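Local atomic coordinates of succinate--CoA ligase subunit alpha (Campylobacter jejuni, PDB entry 6MEL), a protein that is the alpha subunit of a CoA ligase, joining a Rossmann-like CoA-binding domain to a second alpha/beta domain of the CoA-ligase family. Residues A[127-132]-A[172-177]; A[145-150]-A[200-205]; A[14-19]-A[46-51]; A[10-15]-A[59-64]. All blocks are in the same frame, centred on the assembly; numbering follows the deposited sequence.

Interaction 1: residues A[127-132]-A[172-177]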
loop_
_atom_site.group_PDB
_atom_site.type_symbol
_atom_site.label_atom_id
_atom_site.label_comp_id
_atom_site.label_asym_id
_atom_site.label_seq_id
_atom_site.Cartn_x
_atom_site.Cartn_y
_atom_site.Cartn_z
ATOM N N ILE A 127 -13.244 2.157 -14.558
ATOM C CA ILE A 127 -12.958 2.091 -15.994
ATOM C C ILE A 127 -13.891 3.067 -16.707
ATOM O O ILE A 127 -15.031 3.258 -16.285
ATOM C CB ILE A 127 -13.069 0.653 -16.545
ATOM C CG1 ILE A 127 -12.807 0.575 -18.051
ATOM C CG2 ILE A 127 -14.414 0.033 -16.214
ATOM C CD1 ILE A 127 -12.654 -0.852 -18.562
ATOM N N ILE A 128 -13.385 3.710 -17.767
ATOM C CA ILE A 128 -14.197 4.649 -18.520
ATOM C C ILE A 128 -13.886 4.466 -19.993
ATOM O O ILE A 128 -12.712 4.421 -20.385
ATOM C CB ILE A 128 -14.005 6.120 -18.065
ATOM C CG1 ILE A 128 -14.853 7.076 -18.912
ATOM C CG2 ILE A 128 -12.539 6.562 -18.090
ATOM C CD1 ILE A 128 -15.095 8.419 -18.299
ATOM N N THR A 129 -14.955 4.406 -20.789
ATOM C CA THR A 129 -14.870 4.506 -22.240
ATOM C C THR A 129 -15.456 5.871 -22.627
ATOM O O THR A 129 -16.655 6.094 -22.479
ATOM C CB THR A 129 -15.540 3.329 -22.946
ATOM O OG1 THR A 129 -14.734 2.181 -22.697
ATOM C CG2 THR A 129 -15.683 3.530 -24.454
ATOM N N SER A 130 -14.574 6.767 -23.079
ATOM C CA SER A 130 -14.823 8.192 -23.281
ATOM C C SER A 130 -16.142 8.403 -24.042
ATOM O O SER A 130 -16.377 7.772 -25.044
ATOM C CB SER A 130 -13.683 8.825 -24.016
ATOM O OG SER A 130 -12.470 8.614 -23.345
ATOM N N GLU A 131 -17.019 9.218 -23.455
ATOM C CA GLU A 131 -18.286 9.646 -24.047
ATOM C C GLU A 131 -19.191 8.444 -24.309
ATOM O O GLU A 131 -20.103 8.564 -25.078
ATOM C CB GLU A 131 -18.049 10.431 -25.345
ATOM C CG GLU A 131 -17.278 11.737 -25.151
ATOM C CD GLU A 131 -16.843 12.378 -26.476
ATOM O OE1 GLU A 131 -17.484 12.085 -27.494
ATOM O OE2 GLU A 131 -15.808 13.069 -26.519
ATOM N N GLU A 132 -18.970 7.298 -23.646
ATOM C CA GLU A 132 -19.886 6.177 -23.821
ATOM C C GLU A 132 -20.385 5.668 -22.471
ATOM O O GLU A 132 -21.571 5.409 -22.306
ATOM C CB GLU A 132 -19.220 5.032 -24.571
ATOM C CG GLU A 132 -19.319 5.081 -26.089
ATOM C CD GLU A 132 -19.007 3.725 -26.737
ATOM O OE1 GLU A 132 -19.852 2.758 -26.623
ATOM O OE2 GLU A 132 -17.898 3.603 -27.327
ATOM N N ILE A 172 -8.844 9.875 -25.373
ATOM C CA ILE A 172 -8.743 8.615 -24.718
ATOM C C ILE A 172 -9.764 7.668 -25.324
ATOM O O ILE A 172 -10.925 8.029 -25.495
ATOM C CB ILE A 172 -8.976 8.750 -23.205
ATOM C CG1 ILE A 172 -7.995 9.735 -22.552
ATOM C CG2 ILE A 172 -8.944 7.374 -22.568
ATOM C CD1 ILE A 172 -6.527 9.473 -22.841
ATOM N N SER A 173 -9.334 6.431 -25.574
ATOM C CA SER A 173 -10.267 5.414 -26.033
ATOM C C SER A 173 -10.988 4.848 -24.806
ATOM O O SER A 173 -12.156 5.160 -24.552
ATOM C CB SER A 173 -9.578 4.357 -26.875
ATOM O OG SER A 173 -8.396 3.862 -26.254
ATOM N N THR A 174 -10.251 4.069 -24.018
ATOM C CA THR A 174 -10.686 3.594 -22.728
ATOM C C THR A 174 -9.540 3.828 -21.743
ATOM O O THR A 174 -8.339 3.615 -22.097
ATOM C CB THR A 174 -11.050 2.101 -22.796
ATOM O OG1 THR A 174 -12.166 1.868 -23.661
ATOM C CG2 THR A 174 -11.461 1.535 -21.452
ATOM N N ALA A 175 -9.886 4.244 -20.524
ATOM C CA ALA A 175 -8.911 4.339 -19.432
ATOM C C ALA A 175 -9.315 3.350 -18.333
ATOM O O ALA A 175 -10.495 3.319 -17.940
ATOM C CB ALA A 175 -8.853 5.731 -18.878
ATOM N N VAL A 176 -8.333 2.599 -17.826
ATOM C CA VAL A 176 -8.559 1.625 -16.788
ATOM C C VAL A 176 -7.672 1.957 -15.584
ATOM O O VAL A 176 -6.442 2.003 -15.681
ATOM C CB VAL A 176 -8.271 0.215 -17.292
ATOM C CG1 VAL A 176 -8.735 -0.806 -16.275
ATOM C CG2 VAL A 176 -8.891 -0.018 -18.646
ATOM N N GLY A 177 -8.289 2.177 -14.437
ATOM C CA GLY A 177 -7.529 2.247 -13.192
ATOM C C GLY A 177 -7.399 0.837 -12.619
ATOM O O GLY A 177 -8.401 0.278 -12.270
HETATM O O HOH W 1 -13.880 6.095 -26.392
#
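Thr129 and Thr174 face each other in a non-hydrogen-bonded antiparallel pair, their side chains crossing at an angle and meeting through their hydroxyls, OG1 to OG1 at 2.8 Å. Both side chains stand on the same face because the residues pair across the strands, and like torsions (chi1 -70° in Thr129, -64° in Thr174) turn each hydroxyl beside its own backbone N, where the two meet. Thr129 OG1 also bonds Val5 O, and Thr174 OG1 bonds Ile3 N, so these buried groups are satisfied. On that face Ile127 and Val176 lie side by side and point the same way, Ile127 CD1 to Val176 CG2 3.9 Å, while Ile127 CG1 comes within 3.8 Å of Thr174 CG2. The opposite face carries Ile128 CG2 against Ala175 CB. Ile128 N donates to Ala175 O (2.9 Å) and Ala175 N to Ile128 O (2.8 Å). Past the strand end, Ser130 OG donates to Ile172 O at 2.7 Å from well above the carbonyl plane, and a water links Ser130 O to Ser173 O. Strand 126-129 runs antiparallel between 133-136 and 172-177; Leu150 of strand 148-152 touches Ala175 and Ile172, and helix 188-197 packs Leu191 on Val176 and Phe195 on Ser173.

Interaction 2: residues A[145-150]-A[200-205]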
loop_
_atom_site.group_PDB
_atom_site.type_symbol
_atom_site.label_atom_id
_atom_site.label_comp_id
_atom_site.label_asym_id
_atom_site.label_seq_id
_atom_site.Cartn_x
_atom_site.Cartn_y
_atom_site.Cartn_z
ATOM N N LYS A 145 -13.131 11.636 -26.372
ATOM C CA LYS A 145 -12.875 10.441 -27.177
ATOM C C LYS A 145 -11.637 10.648 -28.046
ATOM O O LYS A 145 -11.445 11.724 -28.601
ATOM C CB LYS A 145 -14.080 10.112 -28.049
ATOM C CG LYS A 145 -13.998 8.791 -28.792
ATOM C CD LYS A 145 -15.195 8.561 -29.701
ATOM C CE LYS A 145 -15.353 7.115 -30.121
ATOM N NZ LYS A 145 -15.911 6.317 -28.999
ATOM N N GLY A 146 -10.797 9.613 -28.137
ATOM C CA GLY A 146 -9.653 9.623 -29.025
ATOM C C GLY A 146 -9.005 8.255 -29.116
ATOM O O GLY A 146 -9.609 7.244 -28.765
ATOM N N CYS A 147 -7.747 8.242 -29.555
ATOM C CA CYS A 147 -7.077 7.008 -29.940
ATOM C C CYS A 147 -6.047 6.565 -28.878
ATOM O O CYS A 147 -5.282 5.635 -29.158
ATOM C CB CYS A 147 -6.412 7.189 -31.308
ATOM S SG CYS A 147 -5.004 8.339 -31.273
ATOM N N VAL A 148 -6.000 7.206 -27.688
ATOM C CA VAL A 148 -4.994 6.839 -26.652
ATOM C C VAL A 148 -5.640 6.010 -25.533
ATOM O O VAL A 148 -6.554 6.442 -24.885
ATOM C CB VAL A 148 -4.258 8.074 -26.109
ATOM C CG1 VAL A 148 -3.179 7.673 -25.123
ATOM C CG2 VAL A 148 -3.644 8.880 -27.252
ATOM N N GLY A 149 -5.130 4.794 -25.335
ATOM C CA GLY A 149 -5.499 3.943 -24.211
ATOM C C GLY A 149 -4.706 4.349 -22.977
ATOM O O GLY A 149 -3.578 4.902 -23.109
ATOM N N LEU A 150 -5.270 4.084 -21.799
ATOM C CA LEU A 150 -4.645 4.485 -20.508
ATOM C C LEU A 150 -4.776 3.319 -19.511
ATOM O O LEU A 150 -5.872 2.821 -19.321
ATOM C CB LEU A 150 -5.464 5.694 -20.077
ATOM C CG LEU A 150 -4.911 6.691 -19.086
ATOM C CD1 LEU A 150 -3.401 6.738 -19.033
ATOM C CD2 LEU A 150 -5.504 8.066 -19.395
ATOM N N GLU A 200 -9.424 1.093 -32.586
ATOM C CA GLU A 200 -9.573 2.513 -32.259
ATOM C C GLU A 200 -8.378 3.007 -31.433
ATOM O O GLU A 200 -8.234 4.196 -31.256
ATOM C CB GLU A 200 -10.870 2.790 -31.483
ATOM C CG GLU A 200 -12.130 2.172 -32.111
ATOM C CD GLU A 200 -12.263 2.525 -33.585
ATOM O OE1 GLU A 200 -12.273 3.736 -33.860
ATOM O OE2 GLU A 200 -12.256 1.604 -34.461
ATOM N N THR A 201 -7.558 2.108 -30.870
ATOM C CA THR A 201 -6.467 2.588 -30.043
ATOM C C THR A 201 -5.173 2.598 -30.874
ATOM O O THR A 201 -4.829 1.584 -31.483
ATOM C CB THR A 201 -6.358 1.764 -28.753
ATOM O OG1 THR A 201 -7.536 1.924 -27.948
ATOM C CG2 THR A 201 -5.134 2.159 -27.959
ATOM N N LYS A 202 -4.453 3.720 -30.888
ATOM C CA LYS A 202 -3.168 3.781 -31.640
ATOM C C LYS A 202 -1.949 3.872 -30.726
ATOM O O LYS A 202 -0.837 3.683 -31.166
ATOM C CB LYS A 202 -3.202 4.972 -32.583
ATOM C CG LYS A 202 -4.287 4.797 -33.619
ATOM C CD LYS A 202 -4.291 5.858 -34.648
ATOM C CE LYS A 202 -5.004 5.388 -35.909
ATOM N NZ LYS A 202 -5.802 6.494 -36.488
ATOM N N ALA A 203 -2.157 4.185 -29.451
ATOM C CA ALA A 203 -1.041 4.307 -28.529
ATOM C C ALA A 203 -1.576 4.082 -27.122
ATOM O O ALA A 203 -2.755 4.274 -26.887
ATOM C CB ALA A 203 -0.420 5.667 -28.672
ATOM N N ILE A 204 -0.708 3.633 -26.225
ATOM C CA ILE A 204 -1.103 3.379 -24.856
ATOM C C ILE A 204 -0.175 4.122 -23.898
ATOM O O ILE A 204 1.060 4.065 -24.057
ATOM C CB ILE A 204 -1.091 1.875 -24.547
ATOM C CG1 ILE A 204 -1.953 1.079 -25.530
ATOM C CG2 ILE A 204 -1.562 1.654 -23.132
ATOM C CD1 ILE A 204 -1.166 0.293 -26.509
ATOM N N VAL A 205 -0.778 4.790 -22.918
ATOM C CA VAL A 205 -0.062 5.341 -21.765
ATOM C C VAL A 205 -0.229 4.364 -20.593
ATOM O O VAL A 205 -1.355 4.061 -20.197
ATOM C CB VAL A 205 -0.597 6.730 -21.403
ATOM C CG1 VAL A 205 0.068 7.286 -20.142
ATOM C CG2 VAL A 205 -0.451 7.711 -22.568
#
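Strands 148-150 and 203-205 run parallel as neighbours in the second, mixed sheet of the chain, in an alpha/beta domain of the CoA-ligase family with helices on both faces; their short axes come within 4.5 Å at an angle of 30°. Gly149 supplies both regular bonds, its N donating to Ala203 O (2.9 Å) and its O accepting from Val205 N (2.8 Å). Just before the strands, Cys147 O takes the N-H of Lys202 at 2.7 Å, in the carbonyl plane, and a weak second bond from Ala203 N. Val148, Leu150, Ala203 and Val205 share one face. The side chains of Val148 and Val205 cross at a slant, Val148 CG1 3.7 Å from Val205 CG2, and Leu150 lies alongside Val205, its CD1 3.7 Å from Val205 CB; Ile284 of helix 280-288 covers Val148 and Val205, and helix 156-167 covers Leu150. With no side chain on Gly149, Thr201 CG2 can come in over the backbone on the face of Ile204, 3.7 Å from Gly149 N. With CG2 opposite the backbone N, Thr201 OG1 (chi1 -64°) is left beside that N and bonds Asp198 and Ser173. At the entrance to the strands the aliphatic part of Lys202 runs past Cys147, with Lys202 CG 3.9 Å from Cys147 CB.

Interaction 3: residues A[14-19]-A[46-51]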
loop_
_atom_site.group_PDB
_atom_site.type_symbol
_atom_site.label_atom_id
_atom_site.label_comp_id
_atom_site.label_asym_id
_atom_site.label_seq_id
_atom_site.Cartn_x
_atom_site.Cartn_y
_atom_site.Cartn_z
ATOM N N GLN A 14 -22.974 -3.287 -6.703
ATOM C CA GLN A 14 -22.998 -3.874 -5.366
ATOM C C GLN A 14 -22.730 -2.722 -4.387
ATOM O O GLN A 14 -21.806 -1.916 -4.586
ATOM C CB GLN A 14 -22.027 -5.049 -5.270
ATOM C CG GLN A 14 -22.427 -6.261 -6.102
ATOM C CD GLN A 14 -21.345 -7.300 -6.223
ATOM O OE1 GLN A 14 -20.807 -7.526 -7.306
ATOM N NE2 GLN A 14 -21.030 -7.945 -5.103
ATOM N N GLY A 15 -23.581 -2.615 -3.360
ATOM C CA GLY A 15 -23.569 -1.474 -2.437
ATOM C C GLY A 15 -24.313 -0.267 -3.017
ATOM O O GLY A 15 -24.001 0.882 -2.721
ATOM N N PHE A 16 -25.400 -0.556 -3.732
ATOM C CA PHE A 16 -26.107 0.394 -4.565
ATOM C C PHE A 16 -26.754 1.524 -3.753
ATOM O O PHE A 16 -26.862 2.600 -4.267
ATOM C CB PHE A 16 -27.176 -0.360 -5.352
ATOM C CG PHE A 16 -27.894 0.363 -6.459
ATOM C CD1 PHE A 16 -27.276 1.318 -7.236
ATOM C CD2 PHE A 16 -29.195 0.000 -6.778
ATOM C CE1 PHE A 16 -27.938 1.916 -8.296
ATOM C CE2 PHE A 16 -29.855 0.592 -7.840
ATOM C CZ PHE A 16 -29.231 1.557 -8.591
ATOM N N THR A 17 -27.201 1.281 -2.515
ATOM C CA THR A 17 -27.997 2.291 -1.815
ATOM C C THR A 17 -27.139 3.113 -0.866
ATOM O O THR A 17 -27.638 4.018 -0.300
ATOM C CB THR A 17 -29.196 1.723 -1.040
ATOM O OG1 THR A 17 -28.753 0.747 -0.108
ATOM C CG2 THR A 17 -30.231 1.124 -1.954
ATOM N N GLY A 18 -25.864 2.772 -0.683
ATOM C CA GLY A 18 -25.002 3.615 0.073
ATOM C C GLY A 18 -24.930 5.022 -0.534
ATOM O O GLY A 18 -25.202 5.230 -1.710
ATOM N N LYS A 19 -24.525 5.990 0.287
ATOM C CA LYS A 19 -24.551 7.399 -0.079
ATOM C C LYS A 19 -23.613 7.682 -1.262
ATOM O O LYS A 19 -23.997 8.264 -2.276
ATOM C CB LYS A 19 -24.144 8.233 1.136
ATOM C CG LYS A 19 -25.023 9.435 1.406
ATOM C CD LYS A 19 -24.352 10.472 2.287
ATOM C CE LYS A 19 -24.764 11.889 1.939
ATOM N NZ LYS A 19 -23.892 12.874 2.619
ATOM N N GLN A 46 -37.075 -3.161 -3.675
ATOM C CA GLN A 46 -37.180 -1.718 -3.751
ATOM C C GLN A 46 -36.736 -1.236 -5.140
ATOM O O GLN A 46 -36.324 -2.034 -6.018
ATOM C CB GLN A 46 -36.406 -1.047 -2.632
ATOM C CG GLN A 46 -36.916 -1.430 -1.257
ATOM C CD GLN A 46 -36.150 -0.692 -0.193
ATOM O OE1 GLN A 46 -35.509 0.302 -0.464
ATOM N NE2 GLN A 46 -36.197 -1.183 1.028
ATOM N N THR A 47 -36.894 0.076 -5.333
ATOM C CA THR A 47 -36.452 0.809 -6.487
ATOM C C THR A 47 -35.461 1.886 -6.008
ATOM O O THR A 47 -35.660 2.478 -4.937
ATOM C CB THR A 47 -37.662 1.390 -7.232
ATOM O OG1 THR A 47 -38.318 0.301 -7.884
ATOM C CG2 THR A 47 -37.283 2.372 -8.304
ATOM N N HIS A 48 -34.401 2.127 -6.798
ATOM C CA HIS A 48 -33.333 3.118 -6.452
ATOM C C HIS A 48 -32.737 3.648 -7.759
ATOM O O HIS A 48 -32.407 2.866 -8.688
ATOM C CB HIS A 48 -32.323 2.508 -5.447
ATOM C CG HIS A 48 -31.232 3.432 -5.006
ATOM N ND1 HIS A 48 -31.455 4.525 -4.206
ATOM C CD2 HIS A 48 -29.902 3.441 -5.280
ATOM C CE1 HIS A 48 -30.307 5.144 -3.945
ATOM N NE2 HIS A 48 -29.331 4.487 -4.584
ATOM N N LEU A 49 -32.765 4.978 -7.898
ATOM C CA LEU A 49 -32.375 5.666 -9.123
ATOM C C LEU A 49 -33.093 5.067 -10.328
ATOM O O LEU A 49 -32.500 4.921 -11.398
ATOM C CB LEU A 49 -30.856 5.547 -9.294
ATOM C CG LEU A 49 -30.034 6.201 -8.190
ATOM C CD1 LEU A 49 -28.544 5.953 -8.426
ATOM C CD2 LEU A 49 -30.330 7.707 -8.135
ATOM N N GLY A 50 -34.369 4.745 -10.139
ATOM C CA GLY A 50 -35.259 4.194 -11.168
ATOM C C GLY A 50 -34.957 2.759 -11.577
ATOM O O GLY A 50 -35.449 2.300 -12.608
ATOM N N LYS A 51 -34.179 2.014 -10.782
ATOM C CA LYS A 51 -33.809 0.657 -11.152
ATOM C C LYS A 51 -34.097 -0.285 -10.000
ATOM O O LYS A 51 -34.151 0.135 -8.856
ATOM C CB LYS A 51 -32.308 0.610 -11.479
ATOM C CG LYS A 51 -31.901 1.540 -12.599
ATOM C CD LYS A 51 -32.486 1.112 -13.917
ATOM C CE LYS A 51 -32.291 2.172 -14.981
ATOM N NZ LYS A 51 -32.839 1.657 -16.255
#
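Phe16 meets His48 in a T-shaped stack, the first contact along the 14-19 loop, which leaves its strand through Gln14 and turns at Gly15 to Gly18 in a type I turn. The imidazole presents its edge to the phenyl face: planes at 88°, centroids 4.8 Å apart, and His48 CD2 over the middle of the Phe16 ring, 3.6 Å above its plane. Both rings get there with CG trans to the backbone N, chi1 -170° in Phe16 and -178° in His48, the two side chains reaching toward one another from opposing ends and overlapping. Lys51 CB sits at the phenyl edge, near its plane, 4.3 Å from Phe16 CZ, and Leu49 CD1 comes to 4.1 Å from Phe16 CE1. Phe16 O lies 3.1 Å from His48 NE2, a nitrogen that hydrogen-bonds Thr22 OG1 of the following helix. Next in sequence, Thr17 lays its CG2 over one imidazole face in a CH-pi contact, 4.1 Å from the centroid, while its OG1 turns to Thr40; Leu49 CG, from the same segment as His48, lies near the rim of the opposite face. Gly18 then takes the N-cap position of helix 19-31. A type I' turn from His48 to Lys51 joins strands 47-48 and 51-54 in a hairpin at the edge of the Rossmann-like sheet. Ala25 of helix 19-31 touches Phe16 and Leu49, and Val53 of strand 51-54 packs on Phe16 and His48.

Interaction 4: residues A[10-15]-A[59-64]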
loop_
_atom_site.group_PDB
_atom_site.type_symbol
_atom_site.label_atom_id
_atom_site.label_comp_id
_atom_site.label_asym_id
_atom_site.label_seq_id
_atom_site.Cartn_x
_atom_site.Cartn_y
_atom_site.Cartn_z
ATOM N N LYS A 10 -24.344 -4.034 -19.745
ATOM C CA LYS A 10 -25.226 -4.023 -18.592
ATOM C C LYS A 10 -24.422 -4.159 -17.303
ATOM O O LYS A 10 -23.625 -5.098 -17.179
ATOM C CB LYS A 10 -26.202 -5.187 -18.683
ATOM C CG LYS A 10 -27.051 -5.168 -19.950
ATOM C CD LYS A 10 -28.421 -5.778 -19.771
ATOM C CE LYS A 10 -28.727 -6.835 -20.799
ATOM N NZ LYS A 10 -27.943 -8.052 -20.482
ATOM N N VAL A 11 -24.717 -3.274 -16.344
ATOM C CA VAL A 11 -23.963 -3.154 -15.120
ATOM C C VAL A 11 -24.913 -3.209 -13.929
ATOM O O VAL A 11 -25.874 -2.460 -13.914
ATOM C CB VAL A 11 -23.206 -1.813 -15.081
ATOM C CG1 VAL A 11 -22.491 -1.616 -13.742
ATOM C CG2 VAL A 11 -22.249 -1.663 -16.260
ATOM N N ILE A 12 -24.564 -4.012 -12.911
ATOM C CA ILE A 12 -25.172 -3.940 -11.609
ATOM C C ILE A 12 -24.187 -3.305 -10.639
ATOM O O ILE A 12 -22.953 -3.413 -10.801
ATOM C CB ILE A 12 -25.615 -5.316 -11.105
ATOM C CG1 ILE A 12 -24.477 -6.323 -11.182
ATOM C CG2 ILE A 12 -26.834 -5.790 -11.866
ATOM C CD1 ILE A 12 -24.790 -7.617 -10.475
ATOM N N VAL A 13 -24.737 -2.703 -9.590
ATOM C CA VAL A 13 -23.925 -2.038 -8.575
ATOM C C VAL A 13 -24.087 -2.813 -7.267
ATOM O O VAL A 13 -25.181 -2.970 -6.767
ATOM C CB VAL A 13 -24.363 -0.575 -8.420
ATOM C CG1 VAL A 13 -23.553 0.137 -7.368
ATOM C CG2 VAL A 13 -24.333 0.179 -9.748
ATOM N N GLN A 14 -22.974 -3.287 -6.703
ATOM C CA GLN A 14 -22.998 -3.874 -5.366
ATOM C C GLN A 14 -22.730 -2.722 -4.387
ATOM O O GLN A 14 -21.806 -1.916 -4.586
ATOM C CB GLN A 14 -22.027 -5.049 -5.270
ATOM C CG GLN A 14 -22.427 -6.261 -6.102
ATOM C CD GLN A 14 -21.345 -7.300 -6.223
ATOM O OE1 GLN A 14 -20.807 -7.526 -7.306
ATOM N NE2 GLN A 14 -21.030 -7.945 -5.103
ATOM N N GLY A 15 -23.581 -2.615 -3.360
ATOM C CA GLY A 15 -23.569 -1.474 -2.437
ATOM C C GLY A 15 -24.313 -0.267 -3.017
ATOM O O GLY A 15 -24.001 0.882 -2.721
ATOM N N ASP A 59 -29.819 -13.039 -7.571
ATOM C CA ASP A 59 -31.183 -12.533 -7.944
ATOM C C ASP A 59 -31.087 -11.469 -9.039
ATOM O O ASP A 59 -31.847 -11.492 -10.001
ATOM C CB ASP A 59 -31.916 -11.927 -6.745
ATOM C CG ASP A 59 -32.418 -12.940 -5.719
ATOM O OD1 ASP A 59 -32.440 -14.118 -6.041
ATOM O OD2 ASP A 59 -32.783 -12.527 -4.597
ATOM N N ALA A 60 -30.107 -10.565 -8.920
ATOM C CA ALA A 60 -29.931 -9.503 -9.885
ATOM C C ALA A 60 -29.556 -10.075 -11.255
ATOM O O ALA A 60 -30.055 -9.614 -12.291
ATOM C CB ALA A 60 -28.874 -8.533 -9.415
ATOM N N VAL A 61 -28.642 -11.048 -11.273
ATOM C CA VAL A 61 -28.161 -11.625 -12.539
ATOM C C VAL A 61 -29.313 -12.402 -13.236
ATOM O O VAL A 61 -29.464 -12.353 -14.448
ATOM C CB VAL A 61 -26.932 -12.513 -12.291
ATOM C CG1 VAL A 61 -26.706 -13.499 -13.432
ATOM C CG2 VAL A 61 -25.698 -11.658 -12.050
ATOM N N LYS A 62 -30.113 -13.135 -12.464
ATOM C CA LYS A 62 -31.269 -13.865 -12.992
ATOM C C LYS A 62 -32.290 -12.891 -13.628
ATOM O O LYS A 62 -32.765 -13.147 -14.733
ATOM C CB LYS A 62 -31.891 -14.703 -11.875
ATOM C CG LYS A 62 -33.154 -15.465 -12.265
ATOM C CD LYS A 62 -33.511 -16.608 -11.314
ATOM C CE LYS A 62 -34.193 -16.164 -10.031
ATOM N NZ LYS A 62 -35.425 -16.960 -9.794
ATOM N N ALA A 63 -32.578 -11.761 -12.966
ATOM C CA ALA A 63 -33.565 -10.817 -13.467
ATOM C C ALA A 63 -32.994 -10.001 -14.629
ATOM O O ALA A 63 -33.718 -9.775 -15.554
ATOM C CB ALA A 63 -34.070 -9.913 -12.368
ATOM N N THR A 64 -31.721 -9.565 -14.591
ATOM C CA THR A 64 -31.223 -8.539 -15.537
ATOM C C THR A 64 -30.272 -9.113 -16.593
ATOM O O THR A 64 -30.009 -8.456 -17.587
ATOM C CB THR A 64 -30.491 -7.414 -14.798
ATOM O OG1 THR A 64 -29.241 -7.903 -14.255
ATOM C CG2 THR A 64 -31.402 -6.836 -13.738
#
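Ile12, on a central strand of the Rossmann-like CoA-binding domain, points its side chain at helix 57-64, which covers this face of the largely parallel sheet. The short axes of strand 10-14 and helix 59-64 run nearly antiparallel, at 157° and 10.0 Å apart, a usual spacing for a helix laid on a sheet. The two branches of Ile12 part: CG2 faces Ala60 and Thr64, one turn apart on the helix, and CD1 faces Val61. A chi1 of 52° tucks Ile12 CG1 in between its own N and C, and the extended end beyond it carries CD1 to 4.4 Å from Val61 CG2. The other branch, Ile12 CG2, reaches Ala60 CB at 4.2 Å. These two are loose apolar contacts; the approach of Ile12 CG2 to Thr64 OG1, at 4.0 Å, is a van der Waals contact with a polar atom. Ile39 of strand 34-39 touches both Ile12 and Ala60, closing the group from the side of the next strand. Lys10, at the start of the strand, folds along its length and brings its chain over the last helical carbonyl: Lys10 CD and CE lie 3.8 Å from Thr64 O, and Lys10 NZ is 3.6 Å away, without a hydrogen bond. The Thr64 side chain is turned back onto its own helix by a chi1 of 69°; from there OG1 bonds Ala66 N in the loop toward strand 68-71 as well as Ala60 O. Ala60 O thereby accepts two bonds from opposite faces of its plane, Thr64 N at 2.8 Å and Thr64 OG1 at 2.7 Å.

From the N terminus, strand 10-14 and the loop after it serve two contacts: interaction 3 closes the shorter loop, back from 46-51, and interaction 4 the longer, back from helix 59-64. They share Gln14 and Gly15; interaction 3 joins the loop after strand 10-14 to the edge hairpin of the Rossmann-like sheet, and interaction 4 lays helix 57-64 on central strand 10-14. Both loops close before interaction 1 opens at 127-132. Interactions 1 and 2 cross, because 145-150 leaves before 172-177 returns to 127-132, and 200-205 comes last. Their centres are about 9 Å apart and strands 172-177 and 148-152 are neighbours, so four strands of the second sheet are joined in succession.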